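Local coordinates for beta-lactamase-like protein (Koribacter versatilis, PDB 6B9V), which cleaves reactive photoproducts of FAD as a diphosphatase of the PhnP family, probably using its bound metal ions, at residues F153-P157 against S186-L190; S172-D178 against L193-D199; H226-I232 against G248-A252. All coordinates share one frame; numbering follows the deposited sequence.

Interaction 1: residues F153-P157 against S186-L190; sequences FIPVP and SMEML
The pyrrolidine ring of Pro157 has the hydroxyl of Ser186 over one of its faces, OG standing 3.5 Å from Pro157 CD, while the sulfur of Met189 lies farther off, beyond the CD corner. Glu164 and Tyr166 of strand 163-170 and His143 also touch this ring. A second flat group, the carbonyl of Pro157, takes Ser186 OG in its plane: the hydrogen bond from Ser186 OG to Pro157 O is 2.6 Å long and falls on a lone pair, with a C=O...OG angle of 138°. The same hydroxyl thus touches the ring and bonds the carbonyl, and the bond satisfies a buried side chain. The third is the carbonyl of Pro155, whose O is met by Met189 CE at 3.6 Å.

These groups join strand 151-160, next to the outermost strand 146-148 in one of the two mixed sheets of the metallo-beta-lactamase fold, to the short helix 184-187 and the turn after it. That helix belongs to the crossover from strand 173-176 to strand 195-199. The chain leaves it through a type I turn from Met187 to Leu190, and Met189 N bonds Ser186 O at 3.0 Å, which brings Ser186 and Met189 to the strand together.

Met189 runs out extended and then bends at its last torsion (chi3 72°), so its methyl turns in over the strand. There CE packs 3.5 Å from Ile154 CG2 and 4.1 Å from Val156 CG2. The other branch of Val156, CG1, anti to the backbone N (chi1 179°), turns to Ser186 and Leu190, 3.7 Å from Ser186 CB and 4.3 Å from Leu190 CD1. Leu190 continues inward onto Ala174 and Leu176, and Met189 O receives a hydrogen bond from Arg169 NH1.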
ATOM      1  N   PHE A 153      13.800  24.209   0.662  1.00 25.12           N
ATOM      2  CA  PHE A 153      14.160  22.852   0.279  1.00 21.85           C
ATOM      3  C   PHE A 153      14.886  22.898  -1.061  1.00 25.33           C
ATOM      4  O   PHE A 153      14.292  23.199  -2.090  1.00 28.15           O
ATOM      5  CB  PHE A 153      12.917  21.961   0.188  1.00 23.37           C
ATOM      6  CG  PHE A 153      12.412  21.483   1.517  1.00 24.69           C
ATOM      7  CD1 PHE A 153      11.847  22.365   2.421  1.00 25.71           C
ATOM      8  CD2 PHE A 153      12.478  20.138   1.853  1.00 24.13           C
ATOM      9  CE1 PHE A 153      11.373  21.913   3.652  1.00 25.44           C
ATOM     10  CE2 PHE A 153      12.013  19.684   3.080  1.00 23.04           C
ATOM     11  CZ  PHE A 153      11.460  20.575   3.979  1.00 26.55           C
ATOM     12  N   ILE A 154      16.177  22.612  -1.044  1.00 22.19           N
ATOM     13  CA  ILE A 154      17.016  22.745  -2.232  1.00 23.13           C
ATOM     14  C   ILE A 154      17.081  21.408  -2.956  1.00 18.46           C
ATOM     15  O   ILE A 154      17.503  20.423  -2.371  1.00 22.47           O
ATOM     16  CB  ILE A 154      18.440  23.202  -1.850  1.00 19.11           C
ATOM     17  CG1 ILE A 154      18.367  24.423  -0.926  1.00 26.75           C
ATOM     18  CG2 ILE A 154      19.262  23.505  -3.096  1.00 24.14           C
ATOM     19  CD1 ILE A 154      19.629  24.665  -0.143  1.00 33.23           C
ATOM     20  N   PRO A 155      16.650  21.368  -4.224  1.00 19.99           N
ATOM     21  CA  PRO A 155      16.786  20.129  -5.000  1.00 17.65           C
ATOM     22  C   PRO A 155      18.260  19.846  -5.291  1.00 20.56           C
ATOM     23  O   PRO A 155      19.008  20.750  -5.677  1.00 24.66           O
ATOM     24  CB  PRO A 155      16.013  20.422  -6.296  1.00 23.87           C
ATOM     25  CG  PRO A 155      15.178  21.657  -5.993  1.00 29.31           C
ATOM     26  CD  PRO A 155      15.995  22.435  -5.002  1.00 26.81           C
ATOM     27  N   VAL A 156      18.655  18.599  -5.090  1.00 20.18           N
ATOM     28  CA  VAL A 156      20.018  18.154  -5.308  1.00 23.56           C
ATOM     29  C   VAL A 156      20.002  17.061  -6.360  1.00 18.33           C
ATOM     30  O   VAL A 156      19.534  15.959  -6.090  1.00 16.91           O
ATOM     31  CB  VAL A 156      20.653  17.612  -4.014  1.00 22.73           C
ATOM     32  CG1 VAL A 156      22.099  17.132  -4.279  1.00 17.38           C
ATOM     33  CG2 VAL A 156      20.624  18.679  -2.927  1.00 21.36           C
ATOM     34  N   PRO A 157      20.471  17.370  -7.570  1.00 19.46           N
ATOM     35  CA  PRO A 157      20.427  16.343  -8.617  1.00 18.54           C
ATOM     36  C   PRO A 157      21.278  15.134  -8.261  1.00 23.02           C
ATOM     37  O   PRO A 157      22.427  15.305  -7.856  1.00 20.40           O
ATOM     38  CB  PRO A 157      20.986  17.063  -9.845  1.00 21.57           C
ATOM     39  CG  PRO A 157      20.771  18.562  -9.552  1.00 23.91           C
ATOM     40  CD  PRO A 157      20.939  18.678  -8.070  1.00 21.43           C
ATOM     41  N   SER A 186      26.804  18.399  -7.262  1.00 22.75           N
ATOM     42  CA  SER A 186      25.914  18.053  -6.158  1.00 22.92           C
ATOM     43  C   SER A 186      26.680  17.706  -4.880  1.00 19.25           C
ATOM     44  O   SER A 186      26.207  17.987  -3.773  1.00 20.75           O
ATOM     45  CB  SER A 186      24.983  16.880  -6.529  1.00 19.08           C
ATOM     46  OG  SER A 186      24.072  17.250  -7.545  1.00 20.71           O
ATOM     47  N   MET A 187      27.852  17.095  -5.023  1.00 21.33           N
ATOM     48  CA  MET A 187      28.662  16.783  -3.854  1.00 22.68           C
ATOM     49  C   MET A 187      28.996  18.080  -3.137  1.00 24.50           C
ATOM     50  O   MET A 187      29.035  18.130  -1.897  1.00 23.80           O
ATOM     51  CB  MET A 187      29.939  16.044  -4.240  1.00 25.62           C
ATOM     52  CG  MET A 187      29.699  14.628  -4.734  1.00 22.99           C
ATOM     53  SD  MET A 187      29.315  13.500  -3.398  1.00 23.51           S
ATOM     54  CE  MET A 187      30.938  13.294  -2.652  1.00 22.22           C
ATOM     55  N   GLU A 188      29.208  19.133  -3.923  1.00 24.45           N
ATOM     56  CA  GLU A 188      29.581  20.425  -3.346  1.00 31.33           C
ATOM     57  C   GLU A 188      28.447  21.085  -2.570  1.00 27.84           C
ATOM     58  O   GLU A 188      28.695  21.983  -1.768  1.00 29.05           O
ATOM     59  CB  GLU A 188      30.078  21.368  -4.440  1.00 25.70           C
ATOM     60  CG  GLU A 188      31.480  21.014  -4.916  1.00 39.15           C
ATOM     61  CD  GLU A 188      32.446  20.784  -3.756  1.00 51.03           C
ATOM     62  OE1 GLU A 188      32.528  21.657  -2.862  1.00 60.39           O
ATOM     63  OE2 GLU A 188      33.118  19.727  -3.728  1.00 46.35           O
ATOM     64  N   MET A 189      27.218  20.631  -2.804  1.00 20.89           N
ATOM     65  CA  MET A 189      26.028  21.172  -2.138  1.00 25.66           C
ATOM     66  C   MET A 189      25.764  20.491  -0.799  1.00 22.87           C
ATOM     67  O   MET A 189      24.874  20.897  -0.049  1.00 23.98           O
ATOM     68  CB  MET A 189      24.780  21.002  -3.027  1.00 21.49           C
ATOM     69  CG  MET A 189      24.858  21.680  -4.402  1.00 28.18           C
ATOM     70  SD  MET A 189      23.426  21.235  -5.416  1.00 34.80           S
ATOM     71  CE  MET A 189      22.138  22.151  -4.588  1.00 30.51           C
ATOM     72  N   LEU A 190      26.513  19.431  -0.514  1.00 19.71           N
ATOM     73  CA  LEU A 190      26.159  18.535   0.580  1.00 20.49           C
ATOM     74  C   LEU A 190      27.157  18.553   1.733  1.00 21.23           C
ATOM     75  O   LEU A 190      27.192  17.630   2.533  1.00 21.61           O
ATOM     76  CB  LEU A 190      26.025  17.107   0.044  1.00 19.01           C
ATOM     77  CG  LEU A 190      24.835  16.869  -0.888  1.00 21.63           C
ATOM     78  CD1 LEU A 190      24.915  15.456  -1.465  1.00 25.47           C
ATOM     79  CD2 LEU A 190      23.520  17.070  -0.142  1.00 19.54           C
TER

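Interaction 2: residues S172-D178 against L193-D199. With MN (manganese (II) ion), chain D; MN (manganese (II) ion), chain C.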
ATOM      1  N   SER A 172      20.252  22.042   8.009  1.00 21.99           N
ATOM      2  CA  SER A 172      21.428  21.203   8.249  1.00 23.87           C
ATOM      3  C   SER A 172      21.177  19.722   7.947  1.00 22.10           C
ATOM      4  O   SER A 172      21.972  18.865   8.351  1.00 17.62           O
ATOM      5  CB  SER A 172      21.909  21.359   9.697  1.00 23.87           C
ATOM      6  OG  SER A 172      20.872  21.039  10.609  1.00 27.43           O
ATOM      7  N   ALA A 173      20.097  19.412   7.233  1.00 16.55           N
ATOM      8  CA  ALA A 173      19.832  18.012   6.886  1.00 19.29           C
ATOM      9  C   ALA A 173      19.725  17.798   5.370  1.00 19.58           C
ATOM     10  O   ALA A 173      19.415  18.727   4.637  1.00 22.31           O
ATOM     11  CB  ALA A 173      18.569  17.545   7.577  1.00 23.63           C
ATOM     12  N   ALA A 174      19.995  16.584   4.898  1.00 16.27           N
ATOM     13  CA  ALA A 174      19.796  16.268   3.486  1.00 15.29           C
ATOM     14  C   ALA A 174      19.352  14.818   3.318  1.00 17.24           C
ATOM     15  O   ALA A 174      19.751  13.920   4.064  1.00 16.38           O
ATOM     16  CB  ALA A 174      21.063  16.549   2.664  1.00 14.62           C
ATOM     17  N   TYR A 175      18.501  14.605   2.330  1.00 15.71           N
ATOM     18  CA  TYR A 175      17.899  13.307   2.099  1.00 13.86           C
ATOM     19  C   TYR A 175      18.107  12.924   0.644  1.00 15.65           C
ATOM     20  O   TYR A 175      17.554  13.559  -0.262  1.00 14.83           O
ATOM     21  CB  TYR A 175      16.414  13.349   2.447  1.00 13.99           C
ATOM     22  CG  TYR A 175      15.703  12.033   2.250  1.00 17.52           C
ATOM     23  CD1 TYR A 175      15.837  11.009   3.175  1.00 11.05           C
ATOM     24  CD2 TYR A 175      14.895  11.817   1.134  1.00 14.58           C
ATOM     25  CE1 TYR A 175      15.167   9.781   3.002  1.00 10.61           C
ATOM     26  CE2 TYR A 175      14.235  10.598   0.950  1.00 16.83           C
ATOM     27  CZ  TYR A 175      14.375   9.592   1.890  1.00 13.72           C
ATOM     28  OH  TYR A 175      13.715   8.379   1.715  1.00 15.28           O
ATOM     29  N   LEU A 176      18.909  11.888   0.423  1.00 13.42           N
ATOM     30  CA  LEU A 176      19.236  11.429  -0.928  1.00 15.02           C
ATOM     31  C   LEU A 176      19.013   9.935  -1.061  1.00 20.88           C
ATOM     32  O   LEU A 176      19.783   9.147  -0.524  1.00 25.66           O
ATOM     33  CB  LEU A 176      20.697  11.719  -1.281  1.00 20.15           C
ATOM     34  CG  LEU A 176      21.066  13.095  -1.831  1.00 18.90           C
ATOM     35  CD1 LEU A 176      20.920  14.156  -0.781  1.00 26.11           C
ATOM     36  CD2 LEU A 176      22.500  13.025  -2.345  1.00 32.27           C
ATOM     37  N   THR A 177      17.998   9.537  -1.800  1.00 16.04           N
ATOM     38  CA  THR A 177      17.738   8.108  -1.968  1.00 16.67           C
ATOM     39  C   THR A 177      17.771   7.751  -3.448  1.00 15.14           C
ATOM     40  O   THR A 177      17.747   8.648  -4.297  1.00 15.70           O
ATOM     41  CB  THR A 177      16.382   7.709  -1.341  1.00 20.87           C
ATOM     42  OG1 THR A 177      16.217   6.288  -1.434  1.00 18.45           O
ATOM     43  CG2 THR A 177      15.219   8.424  -2.044  1.00 14.22           C
ATOM     44  N   ASP A 178      17.842   6.449  -3.753  1.00 11.90           N
ATOM     45  CA  ASP A 178      17.762   5.964  -5.134  1.00 16.39           C
ATOM     46  C   ASP A 178      18.792   6.623  -6.052  1.00 21.49           C
ATOM     47  O   ASP A 178      18.443   7.238  -7.066  1.00 18.24           O
ATOM     48  CB  ASP A 178      16.357   6.184  -5.712  1.00 15.58           C
ATOM     49  CG  ASP A 178      15.290   5.314  -5.033  1.00 15.04           C
ATOM     50  OD1 ASP A 178      14.739   4.399  -5.685  1.00 15.71           O
ATOM     51  OD2 ASP A 178      15.017   5.556  -3.854  1.00 16.09           O
ATOM     52  N   LEU A 193      26.816  19.209   6.753  1.00 23.43           N
ATOM     53  CA  LEU A 193      25.520  18.763   7.289  1.00 17.52           C
ATOM     54  C   LEU A 193      25.628  18.205   8.711  1.00 17.75           C
ATOM     55  O   LEU A 193      26.661  17.652   9.083  1.00 17.69           O
ATOM     56  CB  LEU A 193      24.918  17.688   6.381  1.00 21.56           C
ATOM     57  CG  LEU A 193      24.573  18.145   4.964  1.00 23.51           C
ATOM     58  CD1 LEU A 193      24.351  16.941   4.056  1.00 22.54           C
ATOM     59  CD2 LEU A 193      23.344  19.071   5.004  1.00 24.57           C
ATOM     60  N   ASP A 194      24.557  18.351   9.494  1.00 20.45           N
ATOM     61  CA  ASP A 194      24.410  17.636  10.761  1.00 22.49           C
ATOM     62  C   ASP A 194      23.899  16.219  10.504  1.00 21.83           C
ATOM     63  O   ASP A 194      24.312  15.259  11.164  1.00 17.95           O
ATOM     64  CB  ASP A 194      23.431  18.351  11.701  1.00 27.88           C
ATOM     65  CG  ASP A 194      24.010  19.598  12.318  1.00 38.94           C
ATOM     66  OD1 ASP A 194      25.247  19.673  12.458  1.00 34.30           O
ATOM     67  OD2 ASP A 194      23.219  20.498  12.672  1.00 50.62           O
ATOM     68  N   ILE A 195      22.995  16.115   9.534  1.00 18.14           N
ATOM     69  CA  ILE A 195      22.306  14.870   9.207  1.00 14.64           C
ATOM     70  C   ILE A 195      22.310  14.642   7.699  1.00 15.68           C
ATOM     71  O   ILE A 195      21.895  15.518   6.927  1.00 17.27           O
ATOM     72  CB  ILE A 195      20.843  14.876   9.697  1.00 22.13           C
ATOM     73  CG1 ILE A 195      20.781  14.955  11.220  1.00 28.45           C
ATOM     74  CG2 ILE A 195      20.108  13.626   9.222  1.00 26.98           C
ATOM     75  CD1 ILE A 195      19.379  15.051  11.732  1.00 35.61           C
ATOM     76  N   LEU A 196      22.748  13.459   7.282  1.00 16.95           N
ATOM     77  CA  LEU A 196      22.710  13.091   5.863  1.00 17.05           C
ATOM     78  C   LEU A 196      22.132  11.687   5.658  1.00 17.38           C
ATOM     79  O   LEU A 196      22.565  10.733   6.307  1.00 20.37           O
ATOM     80  CB  LEU A 196      24.113  13.166   5.263  1.00 16.50           C
ATOM     81  CG  LEU A 196      24.288  12.648   3.831  1.00 16.86           C
ATOM     82  CD1 LEU A 196      23.487  13.489   2.845  1.00 16.01           C
ATOM     83  CD2 LEU A 196      25.774  12.637   3.462  1.00 14.68           C
ATOM     84  N   PHE A 197      21.148  11.561   4.773  1.00 15.47           N
ATOM     85  CA  PHE A 197      20.666  10.235   4.377  1.00 16.56           C
ATOM     86  C   PHE A 197      21.209   9.885   2.997  1.00 18.64           C
ATOM     87  O   PHE A 197      21.160  10.707   2.092  1.00 15.51           O
ATOM     88  CB  PHE A 197      19.134  10.170   4.370  1.00 12.76           C
ATOM     89  CG  PHE A 197      18.532   9.926   5.739  1.00 13.75           C
ATOM     90  CD1 PHE A 197      18.573  10.915   6.706  1.00 14.50           C
ATOM     91  CD2 PHE A 197      17.919   8.714   6.043  1.00 16.73           C
ATOM     92  CE1 PHE A 197      18.035  10.699   7.972  1.00 16.79           C
ATOM     93  CE2 PHE A 197      17.380   8.481   7.309  1.00 14.74           C
ATOM     94  CZ  PHE A 197      17.437   9.475   8.274  1.00 16.11           C
ATOM     95  N   LEU A 198      21.742   8.673   2.859  1.00 14.57           N
ATOM     96  CA  LEU A 198      22.176   8.133   1.572  1.00 13.86           C
ATOM     97  C   LEU A 198      21.552   6.772   1.320  1.00 13.73           C
ATOM     98  O   LEU A 198      21.343   6.001   2.244  1.00 13.37           O
ATOM     99  CB  LEU A 198      23.705   7.978   1.506  1.00 14.79           C
ATOM    100  CG  LEU A 198      24.549   9.236   1.708  1.00 17.99           C
ATOM    101  CD1 LEU A 198      26.049   8.853   1.723  1.00 20.82           C
ATOM    102  CD2 LEU A 198      24.267  10.254   0.614  1.00 14.76           C
ATOM    103  N   ASP A 199      21.305   6.489   0.050  1.00 14.70           N
ATOM    104  CA  ASP A 199      20.963   5.151  -0.448  1.00 14.06           C
ATOM    105  C   ASP A 199      22.056   4.129  -0.092  1.00 20.45           C
ATOM    106  O   ASP A 199      23.238   4.389  -0.328  1.00 17.32           O
ATOM    107  CB  ASP A 199      20.791   5.261  -1.979  1.00 17.04           C
ATOM    108  CG  ASP A 199      20.385   3.959  -2.646  1.00 23.36           C
ATOM    109  OD1 ASP A 199      21.221   3.041  -2.752  1.00 23.75           O
ATOM    110  OD2 ASP A 199      19.231   3.879  -3.108  1.00 23.53           O
TER
HETATM  111 MN    MN D 302      13.746   4.405  -7.876  1.00 16.40          MN
HETATM  112 MN    MN C 301      13.159   3.310  -4.612  1.00 14.95          MN
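Ala173 pairs with Ile195 and Tyr175 with Phe197 across strands 173-176 and 195-199, which run parallel, their axes 4.8 Å apart and inclined by just 1°. They form a beta-alpha-beta unit of the metallo-beta-lactamase fold, the crossover carrying helix 184-187. At the start of the pair Ser172 O is gripped by two amides, Asp194 N at 2.9 Å and Ile195 N at 3.2 Å. Further on, Ala174 bonds Ile195 O through N and Phe197 N through O; Leu176 N then donates to Phe197 O.

Side chains alternate between the two faces. On one, Tyr175 CD1 meets Phe197 CB at 3.6 Å, and the two rings lie obliquely, their planes at 49°. Leu7, Val9 and Leu258 of the other sheet pack on Phe197, placing this face inside the sandwich. On the opposite face the methyl of Ala174 is met by Leu193 CD1 at 3.6 Å and by Leu196 CD1, with Leu176 CB near Leu198 CD2 beyond.

At the C-terminal end of the pair the contact turns polar. Asp199 has its carboxylate anti to its own amide nitrogen (chi1 -178°), which carries OD2 across to Asp178 N in a weak bond; this oxygen is also hydrogen-bonded to His209 ND1, and OD1 to Ser210 N. Asp199 is thus a second-shell neighbour of Asp178, whose single oxygen OD1 bridges both manganese ions, 2.2 Å from that of chain C and 2.4 Å from that of chain D.

Interaction 3: residues H226-I232 against G248-A252; sequences HTYFTHI and GIQLA. With MN (manganese (II) ion), chain C.
Phe229 and Ile249 mark the tight side of this contact: Ile249 CG2 sits 3.6 Å from Phe229 CZ, while Leu251 CD2 comes up at the edge of the same ring, near its plane. Leu251 CB also receives Ile232 CD1 at 3.7 Å. Phe229 places CG beside its backbone N (chi1 -66°), which brings its ring among Leu212, Ser215 and Val216 of helix 212-222; Leu251 packs on helix 238-244, the helix of this beta-alpha-beta crossover.

The reverse face, with Tyr228 and Gln250, is more open. Gln250 folds back so that its NE2 bonds Ile249 O at 2.7 Å; NE2 also bonds Asn242 O. Ala252 CB, by contrast buried, lies 4.1 Å from Tyr228 CB. Toward the starting end, His226 is exposed and meets Gly248 mainly through backbone. There a water bridges the strands, accepting from Thr227 OG1 at 2.8 Å and donating to Gly248 O at 2.9 Å.

Four backbone hydrogen bonds join the parallel strands: Thr227 N to Gly248 O, Gln250 N to Thr227 O, Phe229 N to Gln250 O and Ala252 N to Phe229 O. Gly248 O therefore serves both an amide and the water. His231, directly after strand 226-230, joins Asp82, His83 and Asp178 on a manganese ion through NE2 at 2.2 Å, so metal-binding chemistry lies at the C-terminal end of a hydrogen-bonded strand pair with an apolar face.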
ATOM      1  N   HIS A 226      26.315  13.083  11.376  1.00 17.62           N
ATOM      2  CA  HIS A 226      25.759  11.732  11.381  1.00 18.14           C
ATOM      3  C   HIS A 226      25.205  11.385  10.010  1.00 23.29           C
ATOM      4  O   HIS A 226      24.424  12.153   9.426  1.00 17.10           O
ATOM      5  CB  HIS A 226      24.659  11.596  12.439  1.00 17.32           C
ATOM      6  CG  HIS A 226      25.166  11.745  13.839  1.00 31.18           C
ATOM      7  ND1 HIS A 226      25.067  12.924  14.544  1.00 35.96           N
ATOM      8  CD2 HIS A 226      25.817  10.875  14.649  1.00 37.74           C
ATOM      9  CE1 HIS A 226      25.621  12.771  15.734  1.00 45.16           C
ATOM     10  NE2 HIS A 226      26.085  11.538  15.823  1.00 43.86           N
ATOM     11  N   THR A 227      25.604  10.224   9.500  1.00 16.53           N
ATOM     12  CA  THR A 227      25.118   9.769   8.208  1.00 13.92           C
ATOM     13  C   THR A 227      24.266   8.508   8.429  1.00 17.13           C
ATOM     14  O   THR A 227      24.655   7.611   9.178  1.00 16.36           O
ATOM     15  CB  THR A 227      26.282   9.460   7.226  1.00 14.37           C
ATOM     16  OG1 THR A 227      27.112  10.623   7.055  1.00 16.43           O
ATOM     17  CG2 THR A 227      25.740   9.027   5.869  1.00 17.46           C
ATOM     18  N   TYR A 228      23.108   8.460   7.785  1.00 15.50           N
ATOM     19  CA  TYR A 228      22.216   7.313   7.876  1.00 13.50           C
ATOM     20  C   TYR A 228      21.977   6.735   6.497  1.00 14.31           C
ATOM     21  O   TYR A 228      21.791   7.480   5.535  1.00 16.05           O
ATOM     22  CB  TYR A 228      20.873   7.721   8.501  1.00 12.71           C
ATOM     23  CG  TYR A 228      21.043   8.191   9.913  1.00 16.01           C
ATOM     24  CD1 TYR A 228      21.282   9.527  10.194  1.00 24.93           C
ATOM     25  CD2 TYR A 228      21.021   7.292  10.959  1.00 17.45           C
ATOM     26  CE1 TYR A 228      21.466   9.954  11.483  1.00 26.59           C
ATOM     27  CE2 TYR A 228      21.202   7.716  12.264  1.00 23.40           C
ATOM     28  CZ  TYR A 228      21.414   9.049  12.512  1.00 27.20           C
ATOM     29  OH  TYR A 228      21.606   9.484  13.797  1.00 33.48           O
ATOM     30  N   PHE A 229      21.956   5.412   6.396  1.00 13.35           N
ATOM     31  CA  PHE A 229      21.668   4.780   5.120  1.00 14.79           C
ATOM     32  C   PHE A 229      20.208   4.337   5.057  1.00 13.93           C
ATOM     33  O   PHE A 229      19.620   3.919   6.067  1.00 15.18           O
ATOM     34  CB  PHE A 229      22.574   3.577   4.872  1.00 15.52           C
ATOM     35  CG  PHE A 229      24.041   3.923   4.706  1.00 14.10           C
ATOM     36  CD1 PHE A 229      24.441   5.192   4.303  1.00 15.37           C
ATOM     37  CD2 PHE A 229      25.013   2.969   4.953  1.00 16.87           C
ATOM     38  CE1 PHE A 229      25.804   5.499   4.140  1.00 18.30           C
ATOM     39  CE2 PHE A 229      26.377   3.266   4.796  1.00 21.28           C
ATOM     40  CZ  PHE A 229      26.767   4.528   4.389  1.00 17.41           C
ATOM     41  N   THR A 230      19.637   4.389   3.863  1.00 12.37           N
ATOM     42  CA  THR A 230      18.226   3.995   3.710  1.00 11.42           C
ATOM     43  C   THR A 230      18.056   3.248   2.385  1.00 12.62           C
ATOM     44  O   THR A 230      19.044   3.009   1.678  1.00 13.84           O
ATOM     45  CB  THR A 230      17.304   5.235   3.798  1.00 15.64           C
ATOM     46  OG1 THR A 230      15.925   4.833   3.831  1.00 16.26           O
ATOM     47  CG2 THR A 230      17.545   6.181   2.607  1.00 17.88           C
ATOM     48  N   HIS A 231      16.819   2.868   2.059  1.00 13.64           N
ATOM     49  CA  HIS A 231      16.490   2.043   0.880  1.00 12.52           C
ATOM     50  C   HIS A 231      17.145   0.655   0.990  1.00 13.26           C
ATOM     51  O   HIS A 231      17.537   0.047   0.002  1.00 16.57           O
ATOM     52  CB  HIS A 231      16.908   2.732  -0.423  1.00 18.15           C
ATOM     53  CG  HIS A 231      16.006   2.417  -1.578  1.00 17.36           C
ATOM     54  ND1 HIS A 231      15.955   1.171  -2.159  1.00 11.63           N
ATOM     55  CD2 HIS A 231      15.111   3.183  -2.244  1.00 13.89           C
ATOM     56  CE1 HIS A 231      15.071   1.183  -3.145  1.00 13.39           C
ATOM     57  NE2 HIS A 231      14.531   2.385  -3.203  1.00 13.91           N
ATOM     58  N   ILE A 232      17.174   0.146   2.214  1.00 15.61           N
ATOM     59  CA  ILE A 232      17.937  -1.047   2.571  1.00 14.67           C
ATOM     60  C   ILE A 232      17.198  -2.344   2.222  1.00 17.72           C
ATOM     61  O   ILE A 232      16.009  -2.465   2.513  1.00 13.07           O
ATOM     62  CB  ILE A 232      18.242  -1.042   4.075  1.00 16.83           C
ATOM     63  CG1 ILE A 232      19.120   0.170   4.438  1.00 17.61           C
ATOM     64  CG2 ILE A 232      18.897  -2.363   4.508  1.00 16.25           C
ATOM     65  CD1 ILE A 232      19.005   0.565   5.892  1.00 11.94           C
ATOM     66  N   GLY A 248      29.760   7.470  13.352  1.00 24.04           N
ATOM     67  CA  GLY A 248      29.065   8.516  12.623  1.00 29.64           C
ATOM     68  C   GLY A 248      28.292   8.048  11.402  1.00 27.05           C
ATOM     69  O   GLY A 248      27.681   8.866  10.709  1.00 22.32           O
ATOM     70  N   ILE A 249      28.325   6.742  11.136  1.00 19.97           N
ATOM     71  CA  ILE A 249      27.646   6.158   9.985  1.00 17.56           C
ATOM     72  C   ILE A 249      26.812   4.959  10.434  1.00 22.84           C
ATOM     73  O   ILE A 249      27.333   4.049  11.070  1.00 19.96           O
ATOM     74  CB  ILE A 249      28.672   5.715   8.898  1.00 18.09           C
ATOM     75  CG1 ILE A 249      29.543   6.898   8.468  1.00 18.53           C
ATOM     76  CG2 ILE A 249      27.976   5.121   7.701  1.00 16.14           C
ATOM     77  CD1 ILE A 249      30.638   6.539   7.449  1.00 23.48           C
ATOM     78  N   GLN A 250      25.513   4.960  10.147  1.00 16.45           N
ATOM     79  CA  GLN A 250      24.667   3.844  10.584  1.00 13.75           C
ATOM     80  C   GLN A 250      23.554   3.580   9.583  1.00 16.21           C
ATOM     81  O   GLN A 250      23.150   4.493   8.862  1.00 14.57           O
ATOM     82  CB  GLN A 250      24.040   4.138  11.958  1.00 14.04           C
ATOM     83  CG  GLN A 250      24.989   4.253  13.139  1.00 23.45           C
ATOM     84  CD  GLN A 250      25.487   2.907  13.644  1.00 34.48           C
ATOM     85  OE1 GLN A 250      24.911   2.332  14.572  1.00 39.44           O
ATOM     86  NE2 GLN A 250      26.575   2.410  13.052  1.00 31.21           N
ATOM     87  N   LEU A 251      23.028   2.351   9.546  1.00 12.87           N
ATOM     88  CA  LEU A 251      21.761   2.130   8.855  1.00 12.25           C
ATOM     89  C   LEU A 251      20.648   2.829   9.627  1.00 15.59           C
ATOM     90  O   LEU A 251      20.596   2.738  10.865  1.00 13.00           O
ATOM     91  CB  LEU A 251      21.425   0.629   8.734  1.00 12.29           C
ATOM     92  CG  LEU A 251      22.474  -0.301   8.103  1.00 16.13           C
ATOM     93  CD1 LEU A 251      21.927  -1.728   8.047  1.00 13.81           C
ATOM     94  CD2 LEU A 251      22.846   0.167   6.710  1.00 19.76           C
ATOM     95  N   ALA A 252      19.764   3.523   8.915  1.00 12.46           N
ATOM     96  CA  ALA A 252      18.527   4.019   9.543  1.00 15.45           C
ATOM     97  C   ALA A 252      17.604   2.870   9.959  1.00 14.77           C
ATOM     98  O   ALA A 252      17.834   1.709   9.603  1.00 15.43           O
ATOM     99  CB  ALA A 252      17.787   4.960   8.605  1.00 14.37           C
TER
HETATM  100 MN    MN C 301      13.159   3.310  -4.612  1.00 14.95          MN
HETATM  101  O   HOH W   1      29.045  10.886   9.055  1.00 20.50           O

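All three contacts involve the seven-stranded sheet that runs from strand 146-148 to strand 249-251. Interactions 1 and 2 alternate along the chain, their centres about 10 Å apart: the segment 186-190 lies in the crossover between the strands of interaction 2. Interaction 3 follows both in the chain. Its centre is about 9 Å from that of interaction 2, to which it is joined because strands 195-199 and 226-230 are neighbours, and about 18 Å from that of interaction 1, which it does not touch. Asp178 and His231 follow the C-terminal ends of strands 173-176 and 226-230, with 195-199 between them, and share one manganese ion, so these strand ends contribute directly to the dinuclear metal site.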